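Local atomic coordinates of RNA-binding protein (Porphyromonas gingivalis W83, PDB entry 7JLY), a protein that probably binds RNA through the sheet face of an RNA recognition motif domain, and is associated with calcium binding. Residues Asn4-Asn9 and Lys73-Glu78; Ala28-Arg33 and Phe48-Asp53; Asn9-Val14 and Glu68-Lys73. All coordinates share one frame; numbering follows the deposited sequence. Where two conformers were deposited one is given.

Interaction 1. Residues Asn4-Asn9 and Lys73-Glu78; sequences NIYVGN and KLIVKE
In the RNA recognition motif sheet, Tyr6 on strand 3-8, the central strand that carries the RNP2 motif, pairs with Lys77 on strand 72-78, its antiparallel neighbour. Four backbone hydrogen bonds join the strands: Tyr6 and Lys77 bond in both directions, and so do Gly8 and Ile75, with Gly8 N to Ile75 O at 2.9 Å. Val7 with Val76 forms the non-hydrogen-bonded pair between them. On the sheet face that bears Tyr6, Ile75 and Lys77, the CG of Tyr6 stands anti to the backbone N (chi1 -176°), which lays the ring beside the Lys77 chain. The two side chains run alongside each other in the same direction. Lys77 CE rests over one ring face, 3.5 Å from Tyr6 CD1, as a CH-pi contact, and Lys77 NZ sits 4.4 Å from the centroid of the Tyr6 ring in a cation-pi arrangement, 15° off the ring normal. Ile75 comes to the edge of the same ring, its CG2 3.8 Å from Tyr6 CD1. On the opposite sheet face Ile5 CG2 meets Val76 CG1 at 3.8 Å and Val7 CG1 packs on Leu74 CD2; helix 16-23 covers Ile5 and Val7, and helix 54-64 covers Ile5 and Val76. Past the strand end Asn9 continues the pairing with its side chain: ND2 donates to Lys73 O at 2.8 Å, in the carbonyl plane and on a lone pair, while its OD1 accepts from Arg72. Phe46 and Phe48 of the next strand also meet the Tyr6 ring, and an acetate ion lies beside it. Lys77 thus adds a positive charge beside aromatics on the central strands 3-8 and 46-51, the hallmark of the RRM RNA-binding face, consistent with that role here.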
loop_
_atom_site.group_PDB
_atom_site.type_symbol
_atom_site.label_atom_id
_atom_site.label_comp_id
_atom_site.label_asym_id
_atom_site.label_seq_id
_atom_site.Cartn_x
_atom_site.Cartn_y
_atom_site.Cartn_z
ATOM N N ASN A 4 1.336 -7.175 -6.477
ATOM C CA ASN A 4 1.898 -5.902 -6.054
ATOM C C ASN A 4 0.777 -4.872 -6.031
ATOM O O ASN A 4 0.006 -4.773 -6.990
ATOM C CB ASN A 4 3.014 -5.481 -7.016
ATOM C CG ASN A 4 3.954 -4.419 -6.436
ATOM O OD1 ASN A 4 4.122 -4.294 -5.220
ATOM N ND2 ASN A 4 4.588 -3.658 -7.331
ATOM N N ILE A 5 0.675 -4.132 -4.933
ATOM C CA ILE A 5 -0.394 -3.160 -4.757
ATOM C C ILE A 5 0.193 -1.783 -4.565
ATOM O O ILE A 5 1.030 -1.578 -3.689
ATOM C CB ILE A 5 -1.285 -3.494 -3.541
ATOM C CG1 ILE A 5 -1.796 -4.936 -3.637
ATOM C CG2 ILE A 5 -2.456 -2.507 -3.439
ATOM C CD1 ILE A 5 -2.636 -5.362 -2.462
ATOM N N TYR A 6 -0.248 -0.849 -5.403
ATOM C CA TYR A 6 0.100 0.558 -5.274
ATOM C C TYR A 6 -0.806 1.205 -4.239
ATOM O O TYR A 6 -2.018 1.072 -4.335
ATOM C CB TYR A 6 -0.061 1.260 -6.629
ATOM C CG TYR A 6 0.352 2.725 -6.684
ATOM C CD1 TYR A 6 -0.507 3.728 -6.243
ATOM C CD2 TYR A 6 1.589 3.104 -7.209
ATOM C CE1 TYR A 6 -0.147 5.069 -6.310
ATOM C CE2 TYR A 6 1.959 4.442 -7.279
ATOM C CZ TYR A 6 1.087 5.422 -6.831
ATOM O OH TYR A 6 1.445 6.757 -6.898
ATOM N N VAL A 7 -0.230 1.897 -3.260
ATOM C CA VAL A 7 -1.040 2.687 -2.331
ATOM C C VAL A 7 -0.549 4.138 -2.363
ATOM O O VAL A 7 0.626 4.401 -2.127
ATOM C CB VAL A 7 -0.985 2.136 -0.882
ATOM C CG1 VAL A 7 -2.100 2.755 -0.039
ATOM C CG2 VAL A 7 -1.115 0.607 -0.867
ATOM N N GLY A 8 -1.448 5.080 -2.638
ATOM C CA GLY A 8 -1.034 6.460 -2.855
ATOM C C GLY A 8 -2.002 7.479 -2.282
ATOM O O GLY A 8 -2.990 7.096 -1.655
ATOM N N ASN A 9 -1.703 8.764 -2.502
ATOM C CA ASN A 9 -2.404 9.877 -1.850
ATOM C C ASN A 9 -2.385 9.746 -0.323
ATOM O O ASN A 9 -3.350 10.107 0.369
ATOM C CB ASN A 9 -3.845 9.987 -2.341
ATOM C CG ASN A 9 -4.449 11.323 -2.009
ATOM O OD1 ASN A 9 -3.744 12.319 -2.000
ATOM N ND2 ASN A 9 -5.735 11.344 -1.664
ATOM N N LYS A 73 -8.296 10.288 0.930
ATOM C CA LYS A 73 -8.873 9.241 0.100
ATOM C C LYS A 73 -7.781 8.352 -0.503
ATOM O O LYS A 73 -6.901 8.832 -1.220
ATOM C CB LYS A 73 -9.731 9.860 -1.010
ATOM C CG LYS A 73 -10.406 8.826 -1.900
ATOM C CD LYS A 73 -11.560 9.433 -2.690
ATOM C CE LYS A 73 -11.064 10.436 -3.712
ATOM N NZ LYS A 73 -12.216 10.965 -4.512
ATOM N N LEU A 74 -7.818 7.061 -0.188
ATOM C CA LEU A 74 -6.816 6.137 -0.709
ATOM C C LEU A 74 -6.779 6.053 -2.224
ATOM O O LEU A 74 -7.818 6.085 -2.902
ATOM C CB LEU A 74 -7.055 4.724 -0.166
ATOM C CG LEU A 74 -6.711 4.473 1.294
ATOM C CD1 LEU A 74 -7.355 3.174 1.745
ATOM C CD2 LEU A 74 -5.201 4.398 1.474
ATOM N N ILE A 75 -5.565 5.942 -2.750
ATOM C CA ILE A 75 -5.345 5.341 -4.053
ATOM C C ILE A 75 -4.931 3.912 -3.760
ATOM O O ILE A 75 -3.934 3.711 -3.076
ATOM C CB ILE A 75 -4.225 6.021 -4.850
ATOM C CG1 ILE A 75 -4.545 7.497 -5.121
ATOM C CG2 ILE A 75 -3.969 5.243 -6.140
ATOM C CD1 ILE A 75 -3.390 8.256 -5.831
ATOM N N VAL A 76 -5.696 2.928 -4.223
ATOM C CA VAL A 76 -5.328 1.521 -4.020
ATOM C C VAL A 76 -5.626 0.748 -5.297
ATOM O O VAL A 76 -6.783 0.638 -5.718
ATOM C CB VAL A 76 -6.081 0.856 -2.832
ATOM C CG1 VAL A 76 -5.556 -0.547 -2.608
ATOM C CG2 VAL A 76 -5.919 1.652 -1.569
ATOM N N LYS A 77 -4.580 0.210 -5.910
ATOM C CA LYS A 77 -4.718 -0.355 -7.244
ATOM C C LYS A 77 -3.637 -1.395 -7.491
ATOM O O LYS A 77 -2.554 -1.336 -6.900
ATOM C CB LYS A 77 -4.654 0.759 -8.305
ATOM C CG LYS A 77 -3.307 1.478 -8.386
ATOM C CD LYS A 77 -3.304 2.620 -9.423
ATOM C CE LYS A 77 -1.997 3.439 -9.342
ATOM N NZ LYS A 77 -2.023 4.668 -10.198
ATOM N N GLU A 78 -3.946 -2.356 -8.352
ATOM C CA GLU A 78 -2.942 -3.316 -8.782
ATOM C C GLU A 78 -1.771 -2.580 -9.430
ATOM O O GLU A 78 -1.964 -1.655 -10.229
ATOM C CB GLU A 78 -3.540 -4.332 -9.757
ATOM C CG GLU A 78 -2.497 -5.272 -10.360
ATOM C CD GLU A 78 -3.091 -6.296 -11.307
ATOM O OE1 GLU A 78 -4.324 -6.280 -11.513
ATOM O OE2 GLU A 78 -2.322 -7.116 -11.852
HETATM O O HOH W 1 -8.376 12.858 -0.129
#

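Interaction 2. Residues Ala28-Arg33 and Phe48-Asp53; sequences AVTSAR and FVEMED
Arg33 and Phe48 cross with their flat groups almost parallel, the guanidinium and ring planes 11° apart, yet the groups are displaced: Arg33 NH2 comes obliquely to the ring, 3.7 Å from Phe48 CD2. A bend at chi3 (-77°) turns the Arg33 chain back toward its strand partner. Two waters steady the guanidinium. One takes a hydrogen bond from Arg33 NE, is also hydrogen-bonded to Ser31 OG and donates to Phe48 O; the other lies in the guanidinium plane and links Arg33 NH2 to Glu50 OE2. The opposite charges of Arg33 and Glu50 therefore meet through water, with NH2 and OE2 5.4 Å apart. On the other face of the sheet, with Val29, Val49 and Met51, the apolar side chains meet differently. Val29 and Val49 cross at about a right angle, CG1 of Val29 3.7 Å from CG1 of Val49, while Val29 CG2 touches Met51 CG obliquely at 4.0 Å. Between these faces run antiparallel backbone bonds, doubled at Arg33 with Phe48. A classic beta bulge then shifts the register by one, because Thr30 and Ser31 both face Glu50: Thr30 N donates to Glu50 O at 2.9 Å, and Glu50 N to Ser31 O. The bulge brings Thr30 OG1 within 3.6 Å of Glu50 CB, and a water joins that hydroxyl to Glu52 OE1. Beyond it, Glu52 N reaches Ala28 O at 3.2 Å. Strand 29-36 is the outermost strand at this side of the sheet, with strand 3-8 beyond 46-51, where Tyr6 meets the Phe48 ring. Val29, Ala32 and Val49 pack on helix 16-23 and Met51 on helix 54-64, with Asp53 at its N-cap position.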
loop_
_atom_site.group_PDB
_atom_site.type_symbol
_atom_site.label_atom_id
_atom_site.label_comp_id
_atom_site.label_asym_id
_atom_site.label_seq_id
_atom_site.Cartn_x
_atom_site.Cartn_y
_atom_site.Cartn_z
ATOM N N ALA A 28 -2.095 -12.647 3.684
ATOM C CA ALA A 28 -0.667 -12.525 4.010
ATOM C C ALA A 28 0.009 -11.416 3.214
ATOM O O ALA A 28 -0.178 -11.317 2.012
ATOM C CB ALA A 28 0.062 -13.848 3.759
ATOM N N VAL A 29 0.809 -10.605 3.898
ATOM C CA VAL A 29 1.602 -9.548 3.277
ATOM C C VAL A 29 3.065 -9.941 3.354
ATOM O O VAL A 29 3.528 -10.368 4.415
ATOM C CB VAL A 29 1.394 -8.197 3.997
ATOM C CG1 VAL A 29 2.426 -7.172 3.543
ATOM C CG2 VAL A 29 -0.041 -7.686 3.800
ATOM N N THR A 30 3.799 -9.823 2.246
ATOM C CA THR A 30 5.203 -10.231 2.253
ATOM C C THR A 30 6.172 -9.064 2.159
ATOM O O THR A 30 7.363 -9.219 2.402
ATOM C CB THR A 30 5.520 -11.192 1.104
ATOM O OG1 THR A 30 5.179 -10.576 -0.147
ATOM C CG2 THR A 30 4.728 -12.454 1.264
ATOM N N SER A 31 5.660 -7.898 1.789
ATOM C CA SER A 31 6.505 -6.738 1.592
ATOM C C SER A 31 5.692 -5.464 1.744
ATOM O O SER A 31 4.541 -5.409 1.323
ATOM C CB SER A 31 7.158 -6.791 0.201
ATOM O OG SER A 31 8.000 -5.677 -0.000
ATOM N N ALA A 32 6.293 -4.443 2.346
ATOM C CA ALA A 32 5.657 -3.136 2.423
ATOM C C ALA A 32 6.742 -2.068 2.356
ATOM O O ALA A 32 7.742 -2.131 3.083
ATOM C CB ALA A 32 4.827 -2.997 3.702
ATOM N N ARG A 33 6.562 -1.108 1.453
ATOM C CA ARG A 33 7.573 -0.082 1.224
ATOM C C ARG A 33 6.888 1.261 1.050
ATOM O O ARG A 33 5.946 1.366 0.274
ATOM C CB ARG A 33 8.407 -0.396 -0.026
ATOM C CG ARG A 33 9.027 -1.780 -0.063
ATOM C CD ARG A 33 9.883 -1.972 -1.309
ATOM N NE ARG A 33 9.097 -2.216 -2.519
ATOM C CZ ARG A 33 9.265 -1.569 -3.672
ATOM N NH1 ARG A 33 10.191 -0.621 -3.782
ATOM N NH2 ARG A 33 8.504 -1.868 -4.719
ATOM N N PHE A 48 4.253 0.619 -1.942
ATOM C CA PHE A 48 3.823 -0.656 -2.493
ATOM C C PHE A 48 3.703 -1.726 -1.427
ATOM O O PHE A 48 4.578 -1.867 -0.575
ATOM C CB PHE A 48 4.800 -1.126 -3.577
ATOM C CG PHE A 48 4.915 -0.181 -4.734
ATOM C CD1 PHE A 48 4.028 -0.255 -5.795
ATOM C CD2 PHE A 48 5.907 0.786 -4.756
ATOM C CE1 PHE A 48 4.126 0.622 -6.867
ATOM C CE2 PHE A 48 6.011 1.668 -5.826
ATOM C CZ PHE A 48 5.120 1.581 -6.884
ATOM N N VAL A 49 2.617 -2.490 -1.493
ATOM C CA VAL A 49 2.453 -3.654 -0.633
ATOM C C VAL A 49 2.316 -4.911 -1.494
ATOM O O VAL A 49 1.525 -4.933 -2.430
ATOM C CB VAL A 49 1.214 -3.536 0.279
ATOM C CG1 VAL A 49 1.083 -4.794 1.114
ATOM C CG2 VAL A 49 1.306 -2.285 1.180
ATOM N N GLU A 50 3.089 -5.948 -1.187
ATOM C CA GLU A 50 2.941 -7.213 -1.884
ATOM C C GLU A 50 2.180 -8.183 -1.003
ATOM O O GLU A 50 2.461 -8.303 0.193
ATOM C CB GLU A 50 4.301 -7.800 -2.268
ATOM C CG GLU A 50 4.904 -7.146 -3.497
ATOM C CD GLU A 50 6.195 -7.811 -3.933
ATOM O OE1 GLU A 50 6.222 -9.057 -4.029
ATOM O OE2 GLU A 50 7.183 -7.091 -4.174
ATOM N N MET A 51 1.203 -8.860 -1.596
ATOM C CA MET A 51 0.436 -9.879 -0.899
ATOM C C MET A 51 0.650 -11.204 -1.620
ATOM O O MET A 51 0.759 -11.236 -2.842
ATOM C CB MET A 51 -1.048 -9.513 -0.840
ATOM C CG MET A 51 -1.335 -8.290 0.030
ATOM S SD MET A 51 -3.088 -7.934 0.146
ATOM C CE MET A 51 -3.618 -9.263 1.228
ATOM N N GLU A 52 0.737 -12.291 -0.866
ATOM C CA GLU A 52 1.118 -13.564 -1.475
ATOM C C GLU A 52 0.008 -14.143 -2.362
ATOM O O GLU A 52 0.283 -14.800 -3.360
ATOM C CB GLU A 52 1.518 -14.578 -0.399
ATOM C CG GLU A 52 2.067 -15.911 -0.965
ATOM C CD GLU A 52 3.293 -15.738 -1.885
ATOM O OE1 GLU A 52 4.176 -14.896 -1.580
ATOM O OE2 GLU A 52 3.373 -16.452 -2.921
ATOM N N ASP A 53 -1.243 -13.871 -1.993
ATOM C CA ASP A 53 -2.406 -14.426 -2.684
ATOM C C ASP A 53 -3.110 -13.359 -3.515
ATOM O O ASP A 53 -3.638 -12.394 -2.961
ATOM C CB ASP A 53 -3.384 -15.035 -1.667
ATOM C CG ASP A 53 -4.537 -15.776 -2.326
ATOM O OD1 ASP A 53 -4.351 -16.959 -2.681
ATOM O OD2 ASP A 53 -5.630 -15.186 -2.473
HETATM O O HOH W 2 -2.196 -12.629 0.566
HETATM O O HOH W 3 4.463 -12.244 -2.200
HETATM O O HOH W 4 6.606 -3.784 -1.286
HETATM O O HOH W 5 6.498 -4.210 -4.126
#

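Interaction 3. Residues Asn9-Val14 and Glu68-Lys73; sequences NLNYRV and EFQGRK
Val14 and Phe69 form the close-packed end of this contact: Val14 CG2 lies 3.7 Å from Phe69 CE2, approaching the ring obliquely, and Leu10 CD2 comes more loosely to the ring edge. With CG anti to the backbone N (chi1 180°), the Phe69 side chain also packs on Leu22 of helix 16-23 and on Leu74. Gln70 lays its amide against the same valine, OE1 3.5 Å from Val14 CG2, and its CG stands over the centre of the Phe69 ring. The outer side is polar and watery. There Arg72 crosses Asn9 at about a right angle and grips OD1 side-on with two nitrogens: NH2 at 2.9 Å from Asn9 OD1, on a lone pair, and NE at 3.1 Å from the same atom, above the carbonyl plane. The amide and guanidinium planes stand 87° apart. Asn11 ND2 donates nearly straight, 170° at the hydrogen, to Gln70 O at 2.9 Å, while its OD1 accepts from Arg13 N as an Asx turn inside the type I turn 11-14. Opposite it, residues 69-72 make a type I' turn. Waters fill in between: one spans Asn9 O and Arg72 O, another Asn11 N and Phe69 O. Asn9 thus spends both amide ends on the hairpin, whereas Asn11 divides its own between hairpin and turn. With no backbone-to-backbone hydrogen bond between the two segments, loop and hairpin are joined by side-chain amides, one guanidinium and bridging water, and this chemistry fixes the rotation of both amides.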
loop_
_atom_site.group_PDB
_atom_site.type_symbol
_atom_site.label_atom_id
_atom_site.label_comp_id
_atom_site.label_asym_id
_atom_site.label_seq_id
_atom_site.Cartn_x
_atom_site.Cartn_y
_atom_site.Cartn_z
ATOM N N ASN A 9 -1.703 8.764 -2.502
ATOM C CA ASN A 9 -2.404 9.877 -1.850
ATOM C C ASN A 9 -2.385 9.746 -0.323
ATOM O O ASN A 9 -3.350 10.107 0.369
ATOM C CB ASN A 9 -3.845 9.987 -2.341
ATOM C CG ASN A 9 -4.449 11.323 -2.009
ATOM O OD1 ASN A 9 -3.744 12.319 -2.000
ATOM N ND2 ASN A 9 -5.735 11.344 -1.664
ATOM N N LEU A 10 -1.280 9.231 0.204
ATOM C CA LEU A 10 -1.174 8.933 1.631
ATOM C C LEU A 10 -0.855 10.160 2.465
ATOM O O LEU A 10 -0.038 10.984 2.071
ATOM C CB LEU A 10 -0.087 7.876 1.869
ATOM C CG LEU A 10 -0.335 6.491 1.273
ATOM C CD1 LEU A 10 0.896 5.604 1.461
ATOM C CD2 LEU A 10 -1.554 5.848 1.939
ATOM N N ASN A 11 -1.522 10.286 3.607
ATOM C CA ASN A 11 -1.056 11.149 4.690
ATOM C C ASN A 11 0.449 10.911 4.864
ATOM O O ASN A 11 0.894 9.763 4.922
ATOM C CB ASN A 11 -1.838 10.827 5.977
ATOM C CG ASN A 11 -1.546 11.795 7.127
ATOM O OD1 ASN A 11 -0.409 12.243 7.329
ATOM N ND2 ASN A 11 -2.582 12.105 7.900
ATOM N N TYR A 12 1.244 11.975 4.910
ATOM C CA TYR A 12 2.697 11.794 4.961
ATOM C C TYR A 12 3.160 11.117 6.253
ATOM O O TYR A 12 4.307 10.681 6.351
ATOM C CB TYR A 12 3.409 13.134 4.779
ATOM C CG TYR A 12 3.275 13.707 3.389
ATOM C CD1 TYR A 12 3.742 13.007 2.275
ATOM C CD2 TYR A 12 2.691 14.942 3.183
ATOM C CE1 TYR A 12 3.624 13.526 1.006
ATOM C CE2 TYR A 12 2.571 15.469 1.919
ATOM C CZ TYR A 12 3.039 14.762 0.832
ATOM O OH TYR A 12 2.917 15.295 -0.441
ATOM N N ARG A 13 2.265 11.016 7.234
ATOM C CA ARG A 13 2.557 10.296 8.467
ATOM C C ARG A 13 2.385 8.781 8.314
ATOM O O ARG A 13 2.766 8.021 9.204
ATOM C CB ARG A 13 1.658 10.785 9.607
ATOM C CG ARG A 13 1.904 12.227 10.022
ATOM C CD ARG A 13 0.989 12.632 11.185
ATOM N NE ARG A 13 1.416 12.055 12.458
ATOM C CZ ARG A 13 0.885 10.968 13.009
ATOM N NH1 ARG A 13 -0.098 10.318 12.402
ATOM N NH2 ARG A 13 1.345 10.521 14.169
ATOM N N VAL A 14 1.803 8.337 7.206
ATOM C CA VAL A 14 1.601 6.891 7.027
ATOM C C VAL A 14 2.937 6.148 6.883
ATOM O O VAL A 14 3.746 6.460 6.007
ATOM C CB VAL A 14 0.716 6.590 5.810
ATOM C CG1 VAL A 14 0.763 5.110 5.481
ATOM C CG2 VAL A 14 -0.718 7.013 6.096
ATOM N N GLU A 68 -11.376 6.716 2.893
ATOM C CA GLU A 68 -10.381 7.593 3.475
ATOM C C GLU A 68 -9.582 6.838 4.520
ATOM O O GLU A 68 -10.121 5.987 5.230
ATOM C CB GLU A 68 -11.050 8.825 4.091
ATOM C CG GLU A 68 -11.608 9.759 3.048
ATOM C CD GLU A 68 -12.498 10.831 3.630
ATOM O OE1 GLU A 68 -12.765 10.802 4.850
ATOM O OE2 GLU A 68 -12.934 11.698 2.852
ATOM N N PHE A 69 -8.293 7.152 4.595
ATOM C CA PHE A 69 -7.363 6.541 5.527
ATOM C C PHE A 69 -6.495 7.676 6.083
ATOM O O PHE A 69 -5.873 8.409 5.311
ATOM C CB PHE A 69 -6.526 5.468 4.809
ATOM C CG PHE A 69 -5.517 4.774 5.682
ATOM C CD1 PHE A 69 -5.922 3.969 6.738
ATOM C CD2 PHE A 69 -4.160 4.884 5.411
ATOM C CE1 PHE A 69 -4.995 3.310 7.528
ATOM C CE2 PHE A 69 -3.223 4.228 6.205
ATOM C CZ PHE A 69 -3.640 3.446 7.264
ATOM N N GLN A 70 -6.477 7.831 7.407
ATOM C CA GLN A 70 -5.767 8.937 8.057
ATOM C C GLN A 70 -6.036 10.266 7.331
ATOM O O GLN A 70 -5.114 11.032 7.020
ATOM C CB GLN A 70 -4.259 8.628 8.139
ATOM C CG GLN A 70 -3.958 7.384 9.006
ATOM C CD GLN A 70 -2.478 7.195 9.327
ATOM O OE1 GLN A 70 -1.690 8.144 9.301
ATOM N NE2 GLN A 70 -2.095 5.958 9.635
ATOM N N GLY A 71 -7.313 10.506 7.040
ATOM C CA GLY A 71 -7.767 11.785 6.517
ATOM C C GLY A 71 -7.655 12.000 5.020
ATOM O O GLY A 71 -8.007 13.074 4.527
ATOM N N ARG A 72 -7.186 11.002 4.275
ATOM C CA ARG A 72 -7.074 11.184 2.824
ATOM C C ARG A 72 -7.636 9.995 2.041
ATOM O O ARG A 72 -7.465 8.845 2.430
ATOM C CB ARG A 72 -5.621 11.424 2.404
ATOM C CG ARG A 72 -4.985 12.673 3.007
ATOM C CD ARG A 72 -3.715 13.077 2.272
ATOM N NE ARG A 72 -3.981 13.414 0.875
ATOM C CZ ARG A 72 -4.387 14.609 0.454
ATOM N NH1 ARG A 72 -4.552 15.603 1.322
ATOM N NH2 ARG A 72 -4.621 14.815 -0.838
ATOM N N LYS A 73 -8.296 10.288 0.930
ATOM C CA LYS A 73 -8.873 9.241 0.100
ATOM C C LYS A 73 -7.781 8.352 -0.503
ATOM O O LYS A 73 -6.901 8.832 -1.220
ATOM C CB LYS A 73 -9.731 9.860 -1.010
ATOM C CG LYS A 73 -10.406 8.826 -1.900
ATOM C CD LYS A 73 -11.560 9.433 -2.690
ATOM C CE LYS A 73 -11.064 10.436 -3.712
ATOM N NZ LYS A 73 -12.216 10.965 -4.512
HETATM O O HOH W 6 -4.823 7.938 1.641
HETATM O O HOH W 1 -8.376 12.858 -0.129
HETATM O O HOH W 7 -3.457 8.254 4.115
#

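In the fold
The three contacts lie in one RNA recognition motif domain and reach the same antiparallel sheet, ordered 29-36, 46-51, 3-8, 72-78, 68-69. Interaction 1 closes the longest loop of the three; interaction 3 nests inside it, and interaction 2 inside interaction 3. Interactions 1 and 2, centres about 12 Å apart, meet where strands 3-8 and 46-51 adjoin, and together place Tyr6 and Phe48 on one sheet face, consistent with RNA binding there. Interaction 3, centred about 11 Å from interaction 1, shares Asn9 and Lys73 with it and extends the contact past the strand ends, through side chains and water, tying the loop after strand 3-8 to the hairpin. Interactions 2 and 3, centres about 19 Å apart, do not touch.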